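Local coordinates for transmembrane protein (Bartonella henselae, PDB 3PAM), which probably helps bind oligopeptides for an ABC-type transport system, as a domain related to the family 5 extracellular solute-binding proteins, at residues V9-R14 with F175-I180; Q24-L29 with S149-L154; F131-Q136 with I156-R161. All blocks are in the same frame, centred on the assembly; numbering follows the deposited sequence.

Contact 1: V9-R14 with F175-I180; sequences VFNTRR and FNYDMI
The guanidinium of Arg13 lies flat on one face of the Phe175 ring, its plane 9° from the ring's and CZ of Arg13 3.7 Å from the centroid, a stacked cation-pi pair. At the guanidinium edge sits Asn11: NH1 of Arg13 donates to OD1 of Asn11 over 2.9 Å, while the Arg13 backbone N meets the same oxygen from the other face of the amide, closing an Asx turn. The second guanidinium, of Arg14, has O of Tyr177 over one face and, weakly bonded at its edge, OD1 of Asn176; NH1 of Arg14 also makes a weak salt bridge to OD1 of Asp178, whose carboxylate stands almost perpendicular to the guanidinium and whose OD2 takes the backbone N of Glu132. These groups gather where strand 5-10 ends and its antiparallel neighbour 179-184 begins, Phe175 ending the preceding helix in a Schellman motif. Asn11 reaches across: with CG anti to its own N (chi1 -171°), ND2 donates to O of Tyr177 at 2.8 Å, the oxygen lying in the plane of the Asn11 amide. Beyond, CE of Met179, a selenomethionine, rests 3.3 Å from CE1 of Phe10, and Arg13 NH2 donates to O of Arg203.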
ATOM      1  N   VAL A   9       4.120   4.337   1.280  1.00 46.22           N
ATOM      2  CA  VAL A   9       4.219   3.253   2.243  1.00 45.28           C
ATOM      3  C   VAL A   9       3.696   3.737   3.581  1.00 43.21           C
ATOM      4  O   VAL A   9       4.167   4.729   4.106  1.00 41.99           O
ATOM      5  CB  VAL A   9       5.675   2.749   2.395  1.00 45.99           C
ATOM      6  CG1 VAL A   9       5.762   1.644   3.429  1.00 43.30           C
ATOM      7  CG2 VAL A   9       6.215   2.282   1.065  1.00 47.78           C
ATOM      8  N   PHE A  10       2.697   3.032   4.100  1.00 29.81           N
ATOM      9  CA  PHE A  10       2.164   3.263   5.446  1.00 29.81           C
ATOM     10  C   PHE A  10       3.111   2.665   6.440  1.00 30.45           C
ATOM     11  O   PHE A  10       3.340   1.469   6.425  1.00 31.50           O
ATOM     12  CB  PHE A  10       0.822   2.543   5.623  1.00 29.19           C
ATOM     13  CG  PHE A  10      -0.299   3.156   4.854  1.00 28.75           C
ATOM     14  CD1 PHE A  10      -0.883   4.344   5.294  1.00 26.28           C
ATOM     15  CD2 PHE A  10      -0.783   2.552   3.705  1.00 29.74           C
ATOM     16  CE1 PHE A  10      -1.898   4.929   4.591  1.00 26.95           C
ATOM     17  CE2 PHE A  10      -1.835   3.145   2.982  1.00 30.91           C
ATOM     18  CZ  PHE A  10      -2.377   4.340   3.429  1.00 30.08           C
ATOM     19  N   ASN A  11       3.671   3.476   7.323  1.00 32.11           N
ATOM     20  CA  ASN A  11       4.336   2.883   8.451  1.00 32.99           C
ATOM     21  C   ASN A  11       3.310   2.359   9.440  1.00 33.66           C
ATOM     22  O   ASN A  11       2.826   3.077  10.310  1.00 35.41           O
ATOM     23  CB  ASN A  11       5.306   3.817   9.120  1.00 33.88           C
ATOM     24  CG  ASN A  11       6.136   3.106  10.146  1.00 35.09           C
ATOM     25  OD1 ASN A  11       6.042   1.889  10.283  1.00 36.19           O
ATOM     26  ND2 ASN A  11       6.944   3.844  10.878  1.00 34.96           N
ATOM     27  N   THR A  12       3.008   1.085   9.282  1.00 34.11           N
ATOM     28  CA  THR A  12       1.971   0.358  10.019  1.00 35.08           C
ATOM     29  C   THR A  12       2.274   0.208  11.514  1.00 36.08           C
ATOM     30  O   THR A  12       1.409  -0.198  12.288  1.00 36.98           O
ATOM     31  CB  THR A  12       1.790  -0.989   9.303  1.00 35.56           C
ATOM     32  OG1 THR A  12       0.593  -0.958   8.522  1.00 39.40           O
ATOM     33  CG2 THR A  12       1.806  -2.150  10.202  1.00 36.82           C
ATOM     34  N   ARG A  13       3.502   0.561  11.915  1.00 36.20           N
ATOM     35  CA  ARG A  13       3.918   0.536  13.322  1.00 37.32           C
ATOM     36  C   ARG A  13       3.257   1.653  14.115  1.00 37.78           C
ATOM     37  O   ARG A  13       3.130   1.561  15.343  1.00 39.14           O
ATOM     38  CB  ARG A  13       5.433   0.758  13.447  1.00 37.82           C
ATOM     39  CG  ARG A  13       6.289  -0.416  13.109  1.00 37.69           C
ATOM     40  CD  ARG A  13       7.608   0.075  12.577  1.00 37.01           C
ATOM     41  NE  ARG A  13       8.323  -1.001  11.916  1.00 35.43           N
ATOM     42  CZ  ARG A  13       8.498  -1.102  10.608  1.00 34.90           C
ATOM     43  NH1 ARG A  13       8.026  -0.168   9.789  1.00 32.61           N
ATOM     44  NH2 ARG A  13       9.172  -2.136  10.119  1.00 34.79           N
ATOM     45  N   ARG A  14       2.917   2.736  13.424  1.00 36.29           N
ATOM     46  CA  ARG A  14       2.280   3.886  14.077  1.00 37.33           C
ATOM     47  C   ARG A  14       0.767   3.690  14.156  1.00 36.32           C
ATOM     48  O   ARG A  14       0.154   3.189  13.220  1.00 33.78           O
ATOM     49  CB  ARG A  14       2.614   5.173  13.329  1.00 37.35           C
ATOM     50  CG  ARG A  14       4.095   5.318  12.945  1.00 39.31           C
ATOM     51  CD  ARG A  14       4.851   6.322  13.784  1.00 40.85           C
ATOM     52  NE  ARG A  14       6.297   6.065  13.753  1.00 43.36           N
ATOM     53  CZ  ARG A  14       7.235   7.013  13.668  1.00 43.86           C
ATOM     54  NH1 ARG A  14       6.897   8.290  13.590  1.00 46.23           N
ATOM     55  NH2 ARG A  14       8.512   6.690  13.630  1.00 44.72           N
ATOM     56  N   PHE A 175      13.152   3.246  10.645  1.00 38.61           N
ATOM     57  CA  PHE A 175      11.691   3.319  10.466  1.00 34.74           C
ATOM     58  C   PHE A 175      11.069   4.608  11.062  1.00 35.51           C
ATOM     59  O   PHE A 175       9.914   4.630  11.521  1.00 34.75           O
ATOM     60  CB  PHE A 175      11.024   2.045  11.005  1.00 34.89           C
ATOM     61  CG  PHE A 175      11.545   0.795  10.376  1.00 33.48           C
ATOM     62  CD1 PHE A 175      11.615   0.688   8.986  1.00 30.99           C
ATOM     63  CD2 PHE A 175      11.981  -0.261  11.152  1.00 35.76           C
ATOM     64  CE1 PHE A 175      12.093  -0.441   8.386  1.00 33.13           C
ATOM     65  CE2 PHE A 175      12.487  -1.419  10.558  1.00 37.67           C
ATOM     66  CZ  PHE A 175      12.555  -1.507   9.174  1.00 36.58           C
ATOM     67  N   ASN A 176      11.866   5.676  11.076  1.00 37.94           N
ATOM     68  CA  ASN A 176      11.451   6.942  11.653  1.00 39.75           C
ATOM     69  C   ASN A 176      10.665   7.825  10.664  1.00 36.80           C
ATOM     70  O   ASN A 176      11.164   8.830  10.170  1.00 38.19           O
ATOM     71  CB  ASN A 176      12.663   7.677  12.217  1.00 46.09           C
ATOM     72  CG  ASN A 176      12.274   8.853  13.082  1.00 50.44           C
ATOM     73  OD1 ASN A 176      11.167   8.889  13.637  1.00 51.09           O
ATOM     74  ND2 ASN A 176      13.167   9.834  13.188  1.00 54.70           N
ATOM     75  N   TYR A 177       9.432   7.423  10.376  1.00 34.16           N
ATOM     76  CA  TYR A 177       8.609   8.128   9.416  1.00 32.88           C
ATOM     77  C   TYR A 177       7.191   7.645   9.589  1.00 32.12           C
ATOM     78  O   TYR A 177       6.969   6.519  10.021  1.00 33.15           O
ATOM     79  CB  TYR A 177       9.080   7.859   7.966  1.00 32.67           C
ATOM     80  CG  TYR A 177       9.279   6.399   7.625  1.00 32.01           C
ATOM     81  CD1 TYR A 177       8.219   5.606   7.169  1.00 35.53           C
ATOM     82  CD2 TYR A 177      10.537   5.810   7.735  1.00 33.25           C
ATOM     83  CE1 TYR A 177       8.411   4.252   6.857  1.00 36.39           C
ATOM     84  CE2 TYR A 177      10.740   4.474   7.427  1.00 34.01           C
ATOM     85  CZ  TYR A 177       9.673   3.696   7.003  1.00 35.91           C
ATOM     86  OH  TYR A 177       9.875   2.368   6.718  1.00 40.31           O
ATOM     87  N   ASP A 178       6.226   8.485   9.245  1.00 31.92           N
ATOM     88  CA  ASP A 178       4.848   8.038   9.181  1.00 31.87           C
ATOM     89  C   ASP A 178       4.604   7.355   7.835  1.00 32.71           C
ATOM     90  O   ASP A 178       3.952   6.298   7.750  1.00 34.91           O
ATOM     91  CB  ASP A 178       3.912   9.239   9.352  1.00 33.42           C
ATOM     92  CG  ASP A 178       4.011   9.887  10.737  1.00 33.02           C
ATOM     93  OD1 ASP A 178       4.166   9.162  11.741  1.00 36.87           O
ATOM     94  OD2 ASP A 178       3.895  11.123  10.833  1.00 31.81           O
HETATM   95  N   MSE A 179       5.116   7.981   6.776  1.00 32.62           N
HETATM   96  CA  MSE A 179       4.866   7.559   5.403  1.00 35.34           C
HETATM   97  C   MSE A 179       6.047   8.021   4.557  1.00 35.32           C
HETATM   98  O   MSE A 179       6.596   9.087   4.807  1.00 33.51           O
HETATM   99  CB  MSE A 179       3.563   8.169   4.882  1.00 39.39           C
HETATM  100  CG  MSE A 179       3.092   7.653   3.541  1.00 47.71           C
HETATM  101 SE   MSE A 179       1.361   8.379   2.991  1.00 63.72          SE
HETATM  102  CE  MSE A 179       0.225   7.478   4.288  1.00 60.59           C
ATOM    103  N   ILE A 180       6.430   7.200   3.582  1.00 40.09           N
ATOM    104  CA  ILE A 180       7.437   7.555   2.606  1.00 40.81           C
ATOM    105  C   ILE A 180       7.003   7.081   1.224  1.00 41.97           C
ATOM    106  O   ILE A 180       6.002   6.377   1.091  1.00 42.52           O
ATOM    107  CB  ILE A 180       8.825   6.917   2.926  1.00 41.66           C
ATOM    108  CG1 ILE A 180       8.649   5.427   3.228  1.00 43.28           C
ATOM    109  CG2 ILE A 180       9.510   7.659   4.072  1.00 40.11           C
ATOM    110  CD1 ILE A 180       9.618   4.551   2.524  1.00 44.49           C
TER

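Contact 2: Q24-L29 with S149-L154; sequences QALSIL and SNLSRL
Two helices packed on the same face of the mixed sheet, 20-29 and 138-152, meet here; the end of the second, the connecting helix of a beta-alpha-beta unit, supplies one side together with the turn after it, which carries Leu154. The contact is made almost wholly by leucines. Leu29 carries it, its side chain directed at the other segment with the two methyls dividing the work. CD2 of Leu29 lies 3.7 Å from CD2 of Leu154, and CD1 of Leu154 is almost as near, so both Leu154 methyls touch this branch. The other branch, CD1 of Leu29, touches CD2 of Leu154 as well and reaches CD2 of Leu151 at 4.0 Å. That single methyl of Leu151 is shared, since CD1 of Leu26 comes up to it at 3.9 Å; Leu26 and Leu29, three residues apart along their helix, thus receive it between them. Both cross Leu151 at about a right angle, branch end against branch end. In Leu151, chi1 of -66° together with chi2 of 163° directs CD2 at the facing helix. One polar atom joins in: the carbonyl O of Leu29 is 3.1 Å from CB of Asn150. Neighbouring elements pack on the leucines: helix 99-111 places Ala105 on Leu29 and Ala102 on Leu154, while Phe131 of strand 130-135 lies against both Leu26 and Leu151.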
ATOM      1  N   GLN A  24      -6.883   1.434   3.597  1.00 33.11           N
ATOM      2  CA  GLN A  24      -7.721   1.261   2.422  1.00 35.77           C
ATOM      3  C   GLN A  24      -8.392   2.591   2.033  1.00 36.26           C
ATOM      4  O   GLN A  24      -8.388   2.981   0.865  1.00 37.27           O
ATOM      5  CB  GLN A  24      -8.742   0.177   2.694  1.00 37.17           C
ATOM      6  CG  GLN A  24      -9.225  -0.552   1.479  1.00 41.04           C
ATOM      7  CD  GLN A  24     -10.506  -1.325   1.775  1.00 44.49           C
ATOM      8  OE1 GLN A  24     -10.761  -1.679   2.926  1.00 45.82           O
ATOM      9  NE2 GLN A  24     -11.309  -1.591   0.746  1.00 45.13           N
ATOM     10  N   ALA A  25      -8.906   3.309   3.029  1.00 36.01           N
ATOM     11  CA  ALA A  25      -9.525   4.626   2.803  1.00 36.38           C
ATOM     12  C   ALA A  25      -8.542   5.641   2.227  1.00 35.44           C
ATOM     13  O   ALA A  25      -8.871   6.331   1.268  1.00 36.67           O
ATOM     14  CB  ALA A  25     -10.121   5.153   4.084  1.00 35.81           C
ATOM     15  N   LEU A  26      -7.343   5.747   2.818  1.00 33.86           N
ATOM     16  CA  LEU A  26      -6.379   6.749   2.358  1.00 33.48           C
ATOM     17  C   LEU A  26      -5.911   6.450   0.942  1.00 33.63           C
ATOM     18  O   LEU A  26      -5.688   7.373   0.151  1.00 34.58           O
ATOM     19  CB  LEU A  26      -5.163   6.870   3.294  1.00 32.71           C
ATOM     20  CG  LEU A  26      -5.353   7.402   4.721  1.00 33.19           C
ATOM     21  CD1 LEU A  26      -4.238   8.326   5.111  1.00 31.96           C
ATOM     22  CD2 LEU A  26      -6.666   8.089   4.949  1.00 32.39           C
ATOM     23  N   SER A  27      -5.758   5.158   0.644  1.00 33.07           N
ATOM     24  CA  SER A  27      -5.435   4.680  -0.680  1.00 34.08           C
ATOM     25  C   SER A  27      -6.450   5.158  -1.707  1.00 36.39           C
ATOM     26  O   SER A  27      -6.088   5.674  -2.749  1.00 37.21           O
ATOM     27  CB  SER A  27      -5.345   3.163  -0.698  1.00 34.23           C
ATOM     28  OG  SER A  27      -4.786   2.724  -1.928  1.00 37.27           O
ATOM     29  N   ILE A  28      -7.729   5.014  -1.390  1.00 37.93           N
ATOM     30  CA  ILE A  28      -8.785   5.502  -2.268  1.00 40.81           C
ATOM     31  C   ILE A  28      -8.754   7.032  -2.437  1.00 41.50           C
ATOM     32  O   ILE A  28      -8.969   7.544  -3.534  1.00 44.24           O
ATOM     33  CB  ILE A  28     -10.162   5.054  -1.757  1.00 42.29           C
ATOM     34  CG1 ILE A  28     -10.213   3.524  -1.697  1.00 41.43           C
ATOM     35  CG2 ILE A  28     -11.268   5.629  -2.637  1.00 45.79           C
ATOM     36  CD1 ILE A  28     -11.495   2.977  -1.089  1.00 43.56           C
ATOM     37  N   LEU A  29      -8.483   7.744  -1.348  1.00 39.45           N
ATOM     38  CA  LEU A  29      -8.458   9.204  -1.341  1.00 40.16           C
ATOM     39  C   LEU A  29      -7.418   9.805  -2.281  1.00 40.36           C
ATOM     40  O   LEU A  29      -7.524  10.965  -2.709  1.00 43.16           O
ATOM     41  CB  LEU A  29      -8.200   9.716   0.080  1.00 38.78           C
ATOM     42  CG  LEU A  29      -9.391   9.786   1.027  1.00 38.38           C
ATOM     43  CD1 LEU A  29      -8.958   9.781   2.475  1.00 37.11           C
ATOM     44  CD2 LEU A  29     -10.126  11.050   0.715  1.00 43.83           C
ATOM     45  N   SER A 149      -3.460  17.624  -0.557  1.00 41.80           N
ATOM     46  CA  SER A 149      -4.701  18.268  -0.990  1.00 43.19           C
ATOM     47  C   SER A 149      -5.925  17.336  -0.978  1.00 42.82           C
ATOM     48  O   SER A 149      -7.014  17.729  -0.549  1.00 43.42           O
ATOM     49  CB  SER A 149      -4.506  18.850  -2.384  1.00 45.80           C
ATOM     50  OG  SER A 149      -5.756  19.043  -3.012  1.00 49.65           O
ATOM     51  N   ASN A 150      -5.752  16.125  -1.496  1.00 42.55           N
ATOM     52  CA  ASN A 150      -6.777  15.097  -1.404  1.00 42.94           C
ATOM     53  C   ASN A 150      -7.191  14.829   0.056  1.00 40.21           C
ATOM     54  O   ASN A 150      -8.369  14.675   0.338  1.00 40.87           O
ATOM     55  CB  ASN A 150      -6.303  13.791  -2.051  1.00 43.77           C
ATOM     56  CG  ASN A 150      -5.850  13.976  -3.486  1.00 47.95           C
ATOM     57  OD1 ASN A 150      -6.206  14.951  -4.140  1.00 51.31           O
ATOM     58  ND2 ASN A 150      -5.064  13.027  -3.990  1.00 49.81           N
ATOM     59  N   LEU A 151      -6.219  14.797   0.965  1.00 37.31           N
ATOM     60  CA  LEU A 151      -6.469  14.380   2.339  1.00 35.40           C
ATOM     61  C   LEU A 151      -7.111  15.492   3.150  1.00 35.29           C
ATOM     62  O   LEU A 151      -7.916  15.211   4.050  1.00 35.08           O
ATOM     63  CB  LEU A 151      -5.190  13.899   3.031  1.00 33.23           C
ATOM     64  CG  LEU A 151      -4.511  12.626   2.528  1.00 33.24           C
ATOM     65  CD1 LEU A 151      -3.058  12.560   3.056  1.00 29.69           C
ATOM     66  CD2 LEU A 151      -5.293  11.365   2.899  1.00 31.46           C
ATOM     67  N   SER A 152      -6.759  16.733   2.809  1.00 36.00           N
ATOM     68  CA  SER A 152      -7.310  17.929   3.445  0.50 37.14           C
ATOM     69  C   SER A 152      -8.831  17.978   3.297  1.00 38.89           C
ATOM     70  O   SER A 152      -9.545  18.440   4.194  1.00 39.83           O
ATOM     71  CB  SER A 152      -6.690  19.183   2.821  0.50 38.58           C
ATOM     72  OG  SER A 152      -6.968  20.340   3.590  0.50 39.40           O
ATOM     73  N   ARG A 153      -9.312  17.500   2.153  1.00 40.12           N
ATOM     74  CA  ARG A 153     -10.730  17.525   1.823  1.00 43.28           C
ATOM     75  C   ARG A 153     -11.612  16.678   2.766  1.00 43.09           C
ATOM     76  O   ARG A 153     -12.829  16.876   2.800  1.00 44.78           O
ATOM     77  CB  ARG A 153     -10.958  17.155   0.344  1.00 45.41           C
ATOM     78  N   LEU A 154     -10.990  15.759   3.516  1.00 40.89           N
ATOM     79  CA  LEU A 154     -11.667  14.987   4.575  1.00 40.51           C
ATOM     80  C   LEU A 154     -11.101  15.293   5.969  1.00 39.33           C
ATOM     81  O   LEU A 154     -11.211  14.480   6.878  1.00 39.75           O
ATOM     82  CB  LEU A 154     -11.516  13.489   4.313  1.00 39.93           C
ATOM     83  CG  LEU A 154     -12.636  12.646   3.704  1.00 43.46           C
ATOM     84  CD1 LEU A 154     -12.975  13.075   2.306  1.00 45.34           C
ATOM     85  CD2 LEU A 154     -12.228  11.186   3.714  1.00 42.86           C
TER

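Contact 3: F131-Q136 with I156-R161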
ATOM      1  N   PHE A 131      -0.166  13.546  10.208  1.00 36.16           N
ATOM      2  CA  PHE A 131       1.035  12.766  10.027  1.00 35.72           C
ATOM      3  C   PHE A 131       1.965  13.429   9.030  1.00 36.69           C
ATOM      4  O   PHE A 131       1.566  14.354   8.328  1.00 38.17           O
ATOM      5  CB  PHE A 131       0.712  11.319   9.624  1.00 33.11           C
ATOM      6  CG  PHE A 131       0.083  11.176   8.264  1.00 32.40           C
ATOM      7  CD1 PHE A 131       0.884  10.959   7.130  1.00 33.15           C
ATOM      8  CD2 PHE A 131      -1.310  11.204   8.113  1.00 30.05           C
ATOM      9  CE1 PHE A 131       0.309  10.799   5.872  1.00 31.52           C
ATOM     10  CE2 PHE A 131      -1.884  11.048   6.878  1.00 30.29           C
ATOM     11  CZ  PHE A 131      -1.067  10.843   5.743  1.00 31.38           C
ATOM     12  N   GLU A 132       3.198  12.940   8.973  1.00 36.89           N
ATOM     13  CA  GLU A 132       4.237  13.499   8.132  1.00 37.99           C
ATOM     14  C   GLU A 132       4.571  12.549   6.983  1.00 36.53           C
ATOM     15  O   GLU A 132       4.657  11.329   7.177  1.00 35.49           O
ATOM     16  CB  GLU A 132       5.479  13.739   8.987  1.00 41.09           C
ATOM     17  CG  GLU A 132       6.578  14.520   8.346  1.00 44.30           C
ATOM     18  CD  GLU A 132       7.923  14.238   8.999  1.00 50.32           C
ATOM     19  OE1 GLU A 132       8.362  13.061   8.995  1.00 52.35           O
ATOM     20  OE2 GLU A 132       8.544  15.185   9.513  1.00 53.32           O
ATOM     21  N   ILE A 133       4.714  13.119   5.785  1.00 36.18           N
ATOM     22  CA  ILE A 133       5.250  12.393   4.631  1.00 36.45           C
ATOM     23  C   ILE A 133       6.677  12.909   4.325  1.00 38.44           C
ATOM     24  O   ILE A 133       6.893  14.103   4.064  1.00 38.23           O
ATOM     25  CB  ILE A 133       4.340  12.500   3.388  1.00 35.95           C
ATOM     26  CG1 ILE A 133       2.878  12.239   3.773  1.00 34.71           C
ATOM     27  CG2 ILE A 133       4.766  11.499   2.319  1.00 36.24           C
ATOM     28  CD1 ILE A 133       1.912  12.121   2.584  1.00 35.49           C
HETATM   29  N   MSE A 134       7.633  11.991   4.404  1.00 39.68           N
HETATM   30  CA  MSE A 134       9.043  12.302   4.217  1.00 43.09           C
HETATM   31  C   MSE A 134       9.422  11.982   2.788  1.00 43.36           C
HETATM   32  O   MSE A 134       9.289  10.845   2.333  1.00 43.60           O
HETATM   33  CB  MSE A 134       9.917  11.505   5.194  1.00 45.28           C
HETATM   34  CG  MSE A 134      11.389  11.570   4.886  1.00 51.02           C
HETATM   35 SE   MSE A 134      12.444  10.685   6.258  1.00 60.77          SE
HETATM   36  CE  MSE A 134      12.807  12.313   7.259  1.00 60.27           C
ATOM     37  N   THR A 135       9.871  12.998   2.072  1.00 44.13           N
ATOM     38  CA  THR A 135      10.292  12.792   0.696  1.00 45.47           C
ATOM     39  C   THR A 135      11.747  13.153   0.567  1.00 48.43           C
ATOM     40  O   THR A 135      12.293  13.873   1.410  1.00 49.25           O
ATOM     41  CB  THR A 135       9.480  13.638  -0.294  1.00 44.39           C
ATOM     42  OG1 THR A 135       9.539  15.015   0.100  1.00 44.75           O
ATOM     43  CG2 THR A 135       8.022  13.155  -0.334  1.00 42.83           C
ATOM     44  N   GLN A 136      12.359  12.651  -0.499  1.00 50.69           N
ATOM     45  CA  GLN A 136      13.765  12.930  -0.781  1.00 55.06           C
ATOM     46  C   GLN A 136      13.964  13.884  -1.942  1.00 56.18           C
ATOM     47  O   GLN A 136      14.919  14.659  -1.930  1.00 59.48           O
ATOM     48  CB  GLN A 136      14.573  11.640  -0.985  1.00 58.00           C
ATOM     49  CG  GLN A 136      13.937  10.573  -1.883  1.00 58.25           C
ATOM     50  CD  GLN A 136      14.813   9.328  -1.997  1.00 66.38           C
ATOM     51  OE1 GLN A 136      15.616   9.038  -1.110  1.00 70.69           O
ATOM     52  NE2 GLN A 136      14.680   8.601  -3.104  1.00 69.44           N
ATOM     53  N   ILE A 156      -7.980  15.499   7.022  1.00 36.88           N
ATOM     54  CA  ILE A 156      -6.700  14.896   7.355  1.00 35.19           C
ATOM     55  C   ILE A 156      -5.531  15.850   7.021  1.00 35.54           C
ATOM     56  O   ILE A 156      -5.408  16.323   5.896  1.00 35.18           O
ATOM     57  CB  ILE A 156      -6.523  13.505   6.654  1.00 34.58           C
ATOM     58  CG1 ILE A 156      -7.559  12.505   7.163  1.00 34.92           C
ATOM     59  CG2 ILE A 156      -5.126  12.913   6.932  1.00 33.12           C
ATOM     60  CD1 ILE A 156      -7.890  11.386   6.148  1.00 34.34           C
ATOM     61  N   HIS A 157      -4.685  16.160   7.994  1.00 36.49           N
ATOM     62  CA  HIS A 157      -3.536  16.994   7.679  1.00 37.71           C
ATOM     63  C   HIS A 157      -2.260  16.157   7.500  1.00 37.06           C
ATOM     64  O   HIS A 157      -1.771  15.521   8.441  1.00 37.17           O
ATOM     65  CB  HIS A 157      -3.320  18.123   8.692  1.00 40.82           C
ATOM     66  CG  HIS A 157      -1.981  18.796   8.554  1.00 43.77           C
ATOM     67  ND1 HIS A 157      -1.683  19.662   7.519  1.00 45.65           N
ATOM     68  CD2 HIS A 157      -0.855  18.711   9.307  1.00 46.45           C
ATOM     69  CE1 HIS A 157      -0.437  20.093   7.655  1.00 49.16           C
ATOM     70  NE2 HIS A 157       0.084  19.540   8.738  1.00 47.68           N
ATOM     71  N   ALA A 158      -1.749  16.155   6.270  1.00 36.04           N
ATOM     72  CA  ALA A 158      -0.490  15.519   5.959  1.00 35.53           C
ATOM     73  C   ALA A 158       0.580  16.606   5.863  1.00 37.26           C
ATOM     74  O   ALA A 158       0.462  17.532   5.069  1.00 37.35           O
ATOM     75  CB  ALA A 158      -0.596  14.774   4.654  1.00 34.52           C
ATOM     76  N   GLU A 159       1.595  16.510   6.708  1.00 38.59           N
ATOM     77  CA  GLU A 159       2.724  17.417   6.630  1.00 41.53           C
ATOM     78  C   GLU A 159       3.734  16.827   5.630  1.00 41.67           C
ATOM     79  O   GLU A 159       4.137  15.660   5.729  1.00 40.74           O
ATOM     80  CB  GLU A 159       3.329  17.649   8.017  1.00 44.20           C
ATOM     81  CG  GLU A 159       4.520  18.611   8.037  1.00 50.43           C
ATOM     82  CD  GLU A 159       5.124  18.795   9.422  1.00 55.87           C
ATOM     83  OE1 GLU A 159       4.554  19.562  10.232  1.00 57.73           O
ATOM     84  OE2 GLU A 159       6.185  18.187   9.690  1.00 58.31           O
ATOM     85  N   ILE A 160       4.096  17.629   4.639  1.00 44.35           N
ATOM     86  CA  ILE A 160       5.063  17.203   3.632  1.00 42.81           C
ATOM     87  C   ILE A 160       6.472  17.722   3.986  1.00 43.18           C
ATOM     88  O   ILE A 160       6.670  18.912   4.194  1.00 43.55           O
ATOM     89  CB  ILE A 160       4.631  17.617   2.199  1.00 41.48           C
ATOM     90  CG1 ILE A 160       3.183  17.170   1.892  1.00 42.00           C
ATOM     91  CG2 ILE A 160       5.594  17.055   1.155  1.00 42.07           C
ATOM     92  CD1 ILE A 160       2.806  15.721   2.262  1.00 37.67           C
ATOM     93  N   ARG A 161       7.428  16.801   4.097  1.00 43.08           N
ATOM     94  CA  ARG A 161       8.832  17.151   4.353  1.00 43.43           C
ATOM     95  C   ARG A 161       9.712  16.651   3.218  1.00 42.73           C
ATOM     96  O   ARG A 161       9.530  15.544   2.740  1.00 41.87           O
ATOM     97  CB  ARG A 161       9.330  16.537   5.661  1.00 44.00           C
ATOM     98  CG  ARG A 161       8.701  17.092   6.927  1.00 46.20           C
ATOM     99  CD  ARG A 161       9.408  18.325   7.449  1.00 50.63           C
ATOM    100  NE  ARG A 161       8.884  18.681   8.768  1.00 56.24           N
ATOM    101  CZ  ARG A 161       9.326  19.673   9.541  1.00 61.11           C
ATOM    102  NH1 ARG A 161      10.326  20.453   9.146  1.00 62.56           N
ATOM    103  NH2 ARG A 161       8.755  19.892  10.725  1.00 65.13           N
TER
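Strands 130-135 and 157-162 run parallel, the two strands of a beta-alpha-beta crossover through helix 138-152, and their axes are turned by 29°. Backbone bonds alternate along the pair: Phe131 N to His157 O, Glu159 N to Phe131 O, Ile133 N to Glu159 O at 2.6 Å, Arg161 N to Ile133 O and Thr135 N to Arg161 O. Apolar contacts lie on the face bearing Phe131, Ile133, Ala158 and Ile160. CB of Ala158 sits over one face of the Phe131 ring, towards its rim, and CG2 of Ile156 approaches CE2 of that ring at 3.7 Å. Ile133 and Ile160 run side by side with their CD1 atoms 3.7 Å apart. Charges occupy the other face, where Arg161, bent at chi2 (-87°), brings NE to 2.9 Å from OE2 of Glu159, above the carboxylate plane, and to 3.6 Å from OE2 of Glu132. Arg161 probably offsets the nearness of the two carboxylates, whose OE2 atoms, of Glu132 and Glu159, lie 3.8 Å apart; Glu132 OE1 also pairs with Arg171. Thr135 grips one acceptor twice: besides its N, OG1 donates to O of Arg161 at 2.7 Å, tilted 35° from the carbonyl plane.

Segments 9-14 and 24-29 open the chain order, followed by 131-136, 149-154, 156-161 and 175-180, so contact 1 joins the two outermost while contacts 2 and 3 interleave between them. Contacts 1 and 3 belong to one mixed sheet, their centres about 11 Å apart, with strands 179-184 and 130-135 as neighbours: Met134 N is probably bonded to Met179 O, and Ile180 packs on Met134. Contact 2 lies about 13 Å from contact 3 and 17 Å from contact 1, centre to centre, among helices against this sheet; Leu151 packs on Ala158, and Leu26 on Phe10. Sheet and helices thereby form one continuous core from the N-terminal strand and helix and the beta-alpha-beta unit about a hundred residues later.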